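Local structure of FMN-dependent nitronate monooxygenase (Shewanella oneidensis, 5LSM) at residues T154-L162 and L200-V208; G176-G184 and P321-S329. The protein probably oxidises propionate 3-nitronate with molecular oxygen, using bound flavin mononucleotide as its cofactor, and so is likely to serve in detoxification. One frame throughout, in Å; residues are numbered along the deposited sequence.

From the N terminus, the chain first reaches Thr154-Leu162, where strand 150-155 passes into helix 158-166. It then runs through strand 171-175 into the loop Gly176-Gly184 beside the flavin and on to helix 197-207, whose Leu200-Val208 closes interaction 1 across 37 intervening residues. Interaction 2 closes a far longer loop of 136 residues, when Pro321-Ser329 returns to Gly176-Gly184. The segments alternate, so the two loops cross rather than nest. Interaction 1 joins neighbouring helices outside the parallel barrel; interaction 2 ties a late loop to the cofactor site. They touch where Thr156 CG2 packs against Arg183 NH2, at 3.7 Å.

Interaction 1 of 2, residues T154-L162 and L200-V208; sequences TATTVEEAL and LLPQIIAAV
Two neighbouring outer helices of the TIM-type barrel, 158-166 and 197-207, meet here through small and branched apolar side chains. Their short segments run at 38° to each other with axes 9.5 Å apart, and the small methyls of Ala161 and Ala207 leave room between them for the branched side chains of Ile204, Val208 and Val158. Ile204 is the central wedge. Its CG1 lies anti to the carbonyl carbon (chi1 -76°), which carries CD1 to the CB of Ala155 at the strand end, 4.0 Å away, while CG2 rests 3.9 Å from Ala161 CB. Val158 spreads its two branches alongside the facing helix: CG1 meets the CB of Ala207 at 3.7 Å, and CG2 lies over the backbone of Gln203. Leu200 sends CD1 to the carbonyl O of Thr156, 3.6 Å away, filling the bend between strand and helix.

Within the bend, Thr157 is the N-cap, its OG1 accepting from Glu160 N, and Glu160 OE1 in turn takes both Thr156 N (2.8 Å, nearly along the C-O axis) and Thr156 OG1. A later loop holds Glu160 OE2 through the backbone N of Phe186 and Leu187, so this buried carboxylate is gripped at both oxygens. Neighbouring outer helices, side by side over the adjacent parallel strands 150-155 and 171-175, are the arrangement of a TIM-type barrel.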
loop_
_atom_site.group_PDB
_atom_site.type_symbol
_atom_site.label_atom_id
_atom_site.label_comp_id
_atom_site.label_asym_id
_atom_site.label_seq_id
_atom_site.Cartn_x
_atom_site.Cartn_y
_atom_site.Cartn_z
ATOM N N THR A 154 -17.642 2.395 0.297
ATOM C CA THR A 154 -16.216 2.114 0.254
ATOM C C THR A 154 -15.868 0.909 1.163
ATOM O O THR A 154 -16.368 0.791 2.267
ATOM C CB THR A 154 -15.381 3.387 0.604
ATOM O OG1 THR A 154 -15.314 4.267 -0.535
ATOM C CG2 THR A 154 -13.970 3.023 1.007
ATOM N N ALA A 155 -15.091 -0.025 0.636
ATOM C CA ALA A 155 -14.534 -1.127 1.415
ATOM C C ALA A 155 -13.028 -1.002 1.448
ATOM O O ALA A 155 -12.411 -0.807 0.397
ATOM C CB ALA A 155 -14.907 -2.444 0.777
ATOM N N THR A 156 -12.437 -1.136 2.636
ATOM C CA THR A 156 -10.972 -1.200 2.768
ATOM C C THR A 156 -10.441 -2.583 3.115
ATOM O O THR A 156 -9.232 -2.755 3.272
ATOM C CB THR A 156 -10.427 -0.224 3.831
ATOM O OG1 THR A 156 -10.860 -0.627 5.145
ATOM C CG2 THR A 156 -10.860 1.213 3.526
ATOM N N THR A 157 -11.335 -3.559 3.237
ATOM C CA THR A 157 -10.952 -4.947 3.407
ATOM C C THR A 157 -11.986 -5.836 2.701
ATOM O O THR A 157 -13.071 -5.379 2.343
ATOM C CB THR A 157 -10.944 -5.351 4.897
ATOM O OG1 THR A 157 -12.263 -5.174 5.444
ATOM C CG2 THR A 157 -9.934 -4.540 5.694
ATOM N N VAL A 158 -11.684 -7.127 2.627
ATOM C CA VAL A 158 -12.619 -8.113 2.131
ATOM C C VAL A 158 -13.849 -8.282 3.022
ATOM O O VAL A 158 -14.954 -8.472 2.515
ATOM C CB VAL A 158 -11.931 -9.483 1.913
ATOM C CG1 VAL A 158 -12.952 -10.531 1.505
ATOM C CG2 VAL A 158 -10.873 -9.352 0.830
ATOM N N GLU A 159 -13.672 -8.213 4.336
ATOM C CA GLU A 159 -14.816 -8.328 5.249
ATOM C C GLU A 159 -15.796 -7.186 5.039
ATOM O O GLU A 159 -17.001 -7.408 5.003
ATOM C CB GLU A 159 -14.372 -8.324 6.699
ATOM C CG GLU A 159 -13.823 -9.653 7.172
ATOM C CD GLU A 159 -12.368 -9.875 6.789
ATOM O OE1 GLU A 159 -11.622 -8.873 6.579
ATOM O OE2 GLU A 159 -11.976 -11.067 6.711
ATOM N N GLU A 160 -15.266 -5.968 4.905
ATOM C CA GLU A 160 -16.089 -4.793 4.665
ATOM C C GLU A 160 -16.848 -4.932 3.344
ATOM O O GLU A 160 -18.032 -4.621 3.266
ATOM C CB GLU A 160 -15.235 -3.510 4.689
ATOM C CG GLU A 160 -15.048 -2.951 6.103
ATOM C CD GLU A 160 -13.983 -1.864 6.225
ATOM O OE1 GLU A 160 -13.473 -1.395 5.192
ATOM O OE2 GLU A 160 -13.649 -1.484 7.378
ATOM N N ALA A 161 -16.189 -5.475 2.327
ATOM C CA ALA A 161 -16.836 -5.656 1.039
ATOM C C ALA A 161 -18.021 -6.647 1.149
ATOM O O ALA A 161 -19.074 -6.449 0.539
ATOM C CB ALA A 161 -15.826 -6.131 0.014
ATOM N N LEU A 162 -17.848 -7.694 1.951
ATOM C CA LEU A 162 -18.882 -8.688 2.127
ATOM C C LEU A 162 -20.042 -8.117 2.933
ATOM O O LEU A 162 -21.204 -8.497 2.729
ATOM C CB LEU A 162 -18.321 -9.924 2.818
ATOM C CG LEU A 162 -17.404 -10.782 1.946
ATOM C CD1 LEU A 162 -16.490 -11.660 2.786
ATOM C CD2 LEU A 162 -18.223 -11.630 0.997
ATOM N N LEU A 200 -5.722 -5.358 -2.590
ATOM C CA LEU A 200 -7.130 -5.219 -2.180
ATOM C C LEU A 200 -8.087 -5.538 -3.329
ATOM O O LEU A 200 -9.055 -6.310 -3.166
ATOM C CB LEU A 200 -7.402 -3.794 -1.699
ATOM C CG LEU A 200 -8.813 -3.540 -1.154
ATOM C CD1 LEU A 200 -9.087 -4.441 0.050
ATOM C CD2 LEU A 200 -8.984 -2.068 -0.786
ATOM N N LEU A 201 -7.800 -4.947 -4.485
ATOM C CA LEU A 201 -8.665 -5.047 -5.650
ATOM C C LEU A 201 -8.968 -6.492 -6.065
ATOM O O LEU A 201 -10.138 -6.888 -6.066
ATOM C CB LEU A 201 -8.072 -4.267 -6.816
ATOM C CG LEU A 201 -8.961 -4.119 -8.039
ATOM C CD1 LEU A 201 -10.235 -3.383 -7.648
ATOM C CD2 LEU A 201 -8.215 -3.359 -9.142
ATOM N N PRO A 202 -7.923 -7.295 -6.398
ATOM C CA PRO A 202 -8.214 -8.663 -6.864
ATOM C C PRO A 202 -8.804 -9.554 -5.779
ATOM O O PRO A 202 -9.604 -10.459 -6.094
ATOM C CB PRO A 202 -6.859 -9.193 -7.321
ATOM C CG PRO A 202 -5.846 -8.307 -6.693
ATOM C CD PRO A 202 -6.490 -6.967 -6.521
ATOM N N GLN A 203 -8.490 -9.271 -4.513
ATOM C CA GLN A 203 -9.063 -10.053 -3.438
ATOM C C GLN A 203 -10.513 -9.691 -3.158
ATOM O O GLN A 203 -11.328 -10.580 -2.971
ATOM C CB GLN A 203 -8.200 -9.998 -2.189
ATOM C CG GLN A 203 -6.926 -10.834 -2.351
ATOM C CD GLN A 203 -5.991 -10.726 -1.162
ATOM O OE1 GLN A 203 -5.958 -11.607 -0.294
ATOM N NE2 GLN A 203 -5.226 -9.646 -1.116
ATOM N N ILE A 204 -10.874 -8.414 -3.267
ATOM C CA ILE A 204 -12.287 -8.056 -3.208
ATOM C C ILE A 204 -13.087 -8.627 -4.380
ATOM O O ILE A 204 -14.189 -9.116 -4.182
ATOM C CB ILE A 204 -12.531 -6.531 -3.073
ATOM C CG1 ILE A 204 -12.256 -6.072 -1.638
ATOM C CG2 ILE A 204 -13.986 -6.196 -3.387
ATOM C CD1 ILE A 204 -12.324 -4.566 -1.437
ATOM N N ILE A 205 -12.556 -8.546 -5.594
ATOM C CA ILE A 205 -13.270 -9.050 -6.776
ATOM C C ILE A 205 -13.499 -10.560 -6.656
ATOM O O ILE A 205 -14.550 -11.053 -7.032
ATOM C CB ILE A 205 -12.508 -8.736 -8.091
ATOM C CG1 ILE A 205 -12.685 -7.271 -8.480
ATOM C CG2 ILE A 205 -12.972 -9.629 -9.243
ATOM C CD1 ILE A 205 -11.582 -6.764 -9.386
ATOM N N ALA A 206 -12.524 -11.281 -6.097
ATOM C CA ALA A 206 -12.642 -12.735 -5.898
ATOM C C ALA A 206 -13.760 -13.088 -4.936
ATOM O O ALA A 206 -14.353 -14.158 -5.019
ATOM C CB ALA A 206 -11.322 -13.319 -5.396
ATOM N N ALA A 207 -14.037 -12.194 -4.007
ATOM C CA ALA A 207 -14.932 -12.495 -2.905
ATOM C C ALA A 207 -16.392 -12.111 -3.186
ATOM O O ALA A 207 -17.281 -12.579 -2.505
ATOM C CB ALA A 207 -14.435 -11.782 -1.648
ATOM N N VAL A 208 -16.624 -11.147 -4.070
ATOM C CA VAL A 208 -17.980 -10.628 -4.282
ATOM C C VAL A 208 -18.437 -10.887 -5.704
ATOM O O VAL A 208 -17.635 -11.160 -6.584
ATOM C CB VAL A 208 -18.111 -9.109 -3.973
ATOM C CG1 VAL A 208 -17.602 -8.796 -2.584
ATOM C CG2 VAL A 208 -17.394 -8.253 -5.007
#

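Interaction 2 of 2, residues G176-G184 and P321-S329; sequences GLEAGGHRG and PLWCGQNAS. With FMN (flavin mononucleotide), chain I.
The backbones of 178-182 and 323-326 run nearly antiparallel, 161° apart, and Gln326 N donates to Glu178 O (2.9 Å) in the carbonyl plane. Gly180 and Gly325 bring their CA atoms to 3.8 Å; a CB on Gly325 would strike Glu178 O, and one on Gly180 the facing backbone and the flavin. Gly181, at positive phi, lays its CA over one face of the Trp323 indole as a CH-pi contact, 4.1 Å from the five-membered ring centroid. FMN C7M sits at the indole edge, and the Trp323 edge turns toward the face of His182 in an offset edge-to-face pair, planes at 78°. Gln326 has CG anti to its carbonyl carbon (chi1 -75°) and an extended chain beyond, which carries the amide across Glu178: Gln326 OE1 lies 3.2 Å from Glu178 CG, amide and carboxylate planes perpendicular, while Glu178 OE1 accepts from Thr197 N. Were Gln326 cut back to an alanine, the flank of Glu178 would probably lose its cover and Gly196 N of the second subunit its weak bond to Gln326 OE1. With Gly180 N donating to FMN O3P (3.2 Å), the chemistry implies a cofactor pocket where glycines admit phosphate and ring and tryptophan borders the dimethylbenzene end.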
loop_
_atom_site.group_PDB
_atom_site.type_symbol
_atom_site.label_atom_id
_atom_site.label_comp_id
_atom_site.label_asym_id
_atom_site.label_seq_id
_atom_site.Cartn_x
_atom_site.Cartn_y
_atom_site.Cartn_z
ATOM N N GLY A 176 -7.540 1.243 -1.875
ATOM C CA GLY A 176 -6.236 0.926 -1.363
ATOM C C GLY A 176 -5.693 2.030 -0.494
ATOM O O GLY A 176 -6.093 3.183 -0.621
ATOM N N LEU A 177 -4.726 1.669 0.343
ATOM C CA LEU A 177 -4.018 2.614 1.194
ATOM C C LEU A 177 -3.388 3.773 0.436
ATOM O O LEU A 177 -3.087 4.787 1.039
ATOM C CB LEU A 177 -2.928 1.890 2.018
ATOM C CG LEU A 177 -3.384 1.085 3.247
ATOM C CD1 LEU A 177 -2.201 0.407 3.903
ATOM C CD2 LEU A 177 -4.072 1.988 4.242
ATOM N N GLU A 178 -3.162 3.614 -0.869
ATOM C CA GLU A 178 -2.583 4.685 -1.705
ATOM C C GLU A 178 -3.521 5.915 -1.801
ATOM O O GLU A 178 -3.080 7.026 -2.120
ATOM C CB GLU A 178 -2.293 4.158 -3.118
ATOM C CG GLU A 178 -1.097 3.197 -3.246
ATOM C CD GLU A 178 -1.451 1.703 -3.178
ATOM O OE1 GLU A 178 -2.455 1.315 -2.509
ATOM O OE2 GLU A 178 -0.704 0.898 -3.790
ATOM N N ALA A 179 -4.815 5.701 -1.589
ATOM C CA ALA A 179 -5.812 6.756 -1.739
ATOM C C ALA A 179 -5.526 7.970 -0.875
ATOM O O ALA A 179 -5.086 7.847 0.274
ATOM C CB ALA A 179 -7.201 6.220 -1.427
ATOM N N GLY A 180 -5.826 9.139 -1.430
ATOM C CA GLY A 180 -5.929 10.377 -0.653
ATOM C C GLY A 180 -7.206 10.452 0.175
ATOM O O GLY A 180 -8.136 9.683 -0.046
ATOM N N GLY A 181 -7.228 11.359 1.150
ATOM C CA GLY A 181 -8.401 11.572 1.987
ATOM C C GLY A 181 -8.613 10.484 3.009
ATOM O O GLY A 181 -7.737 9.701 3.281
ATOM N N HIS A 182 -9.785 10.451 3.607
ATOM C CA HIS A 182 -10.012 9.561 4.742
ATOM C C HIS A 182 -10.034 8.121 4.282
ATOM O O HIS A 182 -10.600 7.794 3.223
ATOM C CB HIS A 182 -11.341 9.889 5.450
ATOM C CG HIS A 182 -11.268 11.071 6.363
ATOM N ND1 HIS A 182 -11.597 12.345 5.958
ATOM C CD2 HIS A 182 -10.982 11.163 7.684
ATOM C CE1 HIS A 182 -11.446 13.185 6.969
ATOM N NE2 HIS A 182 -11.082 12.491 8.030
ATOM N N ARG A 183 -9.470 7.251 5.110
ATOM C CA ARG A 183 -9.802 5.858 5.052
ATOM C C ARG A 183 -11.302 5.697 5.361
ATOM O O ARG A 183 -11.810 6.270 6.332
ATOM C CB ARG A 183 -8.959 5.065 6.052
ATOM C CG ARG A 183 -7.448 5.282 5.956
ATOM C CD ARG A 183 -6.933 5.086 4.533
ATOM N NE ARG A 183 -7.106 3.707 4.092
ATOM C CZ ARG A 183 -7.259 3.315 2.827
ATOM N NH1 ARG A 183 -7.263 4.194 1.824
ATOM N NH2 ARG A 183 -7.362 2.016 2.562
ATOM N N GLY A 184 -11.997 4.922 4.524
ATOM C CA GLY A 184 -13.422 4.717 4.637
ATOM C C GLY A 184 -13.769 3.432 5.368
ATOM O O GLY A 184 -14.868 2.894 5.187
ATOM N N PRO A 321 -4.823 20.328 6.158
ATOM C CA PRO A 321 -5.110 18.997 5.642
ATOM C C PRO A 321 -4.906 18.928 4.121
ATOM O O PRO A 321 -5.769 19.336 3.346
ATOM C CB PRO A 321 -6.581 18.799 6.011
ATOM C CG PRO A 321 -7.152 20.168 5.937
ATOM C CD PRO A 321 -6.058 21.070 6.467
ATOM N N LEU A 322 -3.748 18.432 3.708
ATOM C CA LEU A 322 -3.355 18.465 2.322
ATOM C C LEU A 322 -3.634 17.095 1.723
ATOM O O LEU A 322 -2.729 16.327 1.447
ATOM C CB LEU A 322 -1.869 18.795 2.229
ATOM C CG LEU A 322 -1.401 20.153 2.746
ATOM C CD1 LEU A 322 0.114 20.157 2.853
ATOM C CD2 LEU A 322 -1.860 21.248 1.797
ATOM N N TRP A 323 -4.902 16.761 1.596
ATOM C CA TRP A 323 -5.285 15.440 1.175
ATOM C C TRP A 323 -4.736 15.133 -0.232
ATOM O O TRP A 323 -4.809 15.971 -1.118
ATOM C CB TRP A 323 -6.802 15.332 1.175
ATOM C CG TRP A 323 -7.489 15.321 2.535
ATOM C CD1 TRP A 323 -8.819 15.415 2.733
ATOM C CD2 TRP A 323 -6.901 15.190 3.853
ATOM N NE1 TRP A 323 -9.121 15.338 4.075
ATOM C CE2 TRP A 323 -7.963 15.244 4.787
ATOM C CE3 TRP A 323 -5.593 15.099 4.335
ATOM C CZ2 TRP A 323 -7.762 15.159 6.168
ATOM C CZ3 TRP A 323 -5.392 15.003 5.715
ATOM C CH2 TRP A 323 -6.475 15.019 6.611
ATOM N N CYS A 324 -4.155 13.937 -0.403
ATOM C CA CYS A 324 -3.349 13.583 -1.587
ATOM C C CYS A 324 -2.943 12.113 -1.462
ATOM O O CYS A 324 -2.638 11.645 -0.380
ATOM C CB CYS A 324 -2.090 14.463 -1.713
ATOM S SG CYS A 324 -0.994 14.075 -3.125
ATOM N N GLY A 325 -3.043 11.375 -2.559
ATOM C CA GLY A 325 -2.682 9.969 -2.576
ATOM C C GLY A 325 -1.198 9.798 -2.791
ATOM O O GLY A 325 -0.464 10.759 -2.826
ATOM N N GLN A 326 -0.763 8.568 -2.958
ATOM C CA GLN A 326 0.655 8.278 -3.028
ATOM C C GLN A 326 1.225 8.437 -4.421
ATOM O O GLN A 326 2.414 8.179 -4.637
ATOM C CB GLN A 326 0.936 6.864 -2.542
ATOM C CG GLN A 326 0.862 6.700 -1.042
ATOM C CD GLN A 326 1.381 5.340 -0.593
ATOM O OE1 GLN A 326 1.108 4.308 -1.223
ATOM N NE2 GLN A 326 2.141 5.335 0.485
ATOM N N ASN A 327 0.402 8.875 -5.358
ATOM C CA ASN A 327 0.877 9.187 -6.709
ATOM C C ASN A 327 0.306 10.524 -7.137
ATOM O O ASN A 327 -0.853 10.606 -7.534
ATOM C CB ASN A 327 0.462 8.082 -7.702
ATOM C CG ASN A 327 1.253 8.126 -8.997
ATOM O OD1 ASN A 327 1.860 9.132 -9.335
ATOM N ND2 ASN A 327 1.266 7.018 -9.712
ATOM N N ALA A 328 1.089 11.579 -6.949
ATOM C CA ALA A 328 0.696 12.908 -7.361
ATOM C C ALA A 328 1.070 13.203 -8.815
ATOM O O ALA A 328 0.763 14.264 -9.321
ATOM C CB ALA A 328 1.325 13.939 -6.439
ATOM N N SER A 329 1.700 12.262 -9.504
ATOM C CA SER A 329 2.301 12.565 -10.801
ATOM C C SER A 329 1.272 12.794 -11.927
ATOM O O SER A 329 1.654 13.117 -13.049
ATOM C CB SER A 329 3.247 11.439 -11.212
ATOM O OG SER A 329 2.511 10.306 -11.653
HETATM N N1 FMN I . -14.282 10.138 -0.316
HETATM C C2 FMN I . -15.564 10.321 0.112
HETATM O O2 FMN I . -16.332 9.330 0.193
HETATM N N3 FMN I . -16.036 11.531 0.478
HETATM C C4 FMN I . -15.269 12.631 0.432
HETATM O O4 FMN I . -15.700 13.745 0.779
HETATM C C4A FMN I . -13.869 12.497 -0.013
HETATM N N5 FMN I . -13.078 13.568 -0.103
HETATM C C5A FMN I . -11.822 13.475 -0.574
HETATM C C6 FMN I . -11.073 14.645 -0.661
HETATM C C7 FMN I . -9.782 14.619 -1.149
HETATM C C7M FMN I . -9.007 15.910 -1.194
HETATM C C8 FMN I . -9.190 13.319 -1.578
HETATM C C8M FMN I . -7.770 13.288 -2.100
HETATM C C9 FMN I . -9.939 12.136 -1.488
HETATM C C9A FMN I . -11.253 12.159 -0.993
HETATM N N10 FMN I . -12.093 11.003 -0.915
HETATM C C10 FMN I . -13.401 11.159 -0.408
HETATM C "C1'" FMN I . -11.623 9.652 -1.271
HETATM C "C2'" FMN I . -11.829 9.357 -2.747
HETATM O "O2'" FMN I . -13.203 8.985 -2.961
HETATM C "C3'" FMN I . -10.904 8.227 -3.221
HETATM O "O3'" FMN I . -10.954 7.142 -2.288
HETATM C "C4'" FMN I . -9.435 8.634 -3.352
HETATM O "O4'" FMN I . -9.257 9.979 -3.814
HETATM C "C5'" FMN I . -8.757 7.656 -4.298
HETATM O "O5'" FMN I . -7.345 7.850 -4.329
HETATM P P FMN I . -6.610 8.942 -5.253
HETATM O O1P FMN I . -7.410 9.075 -6.530
HETATM O O2P FMN I . -5.244 8.338 -5.449
HETATM O O3P FMN I . -6.648 10.152 -4.388
#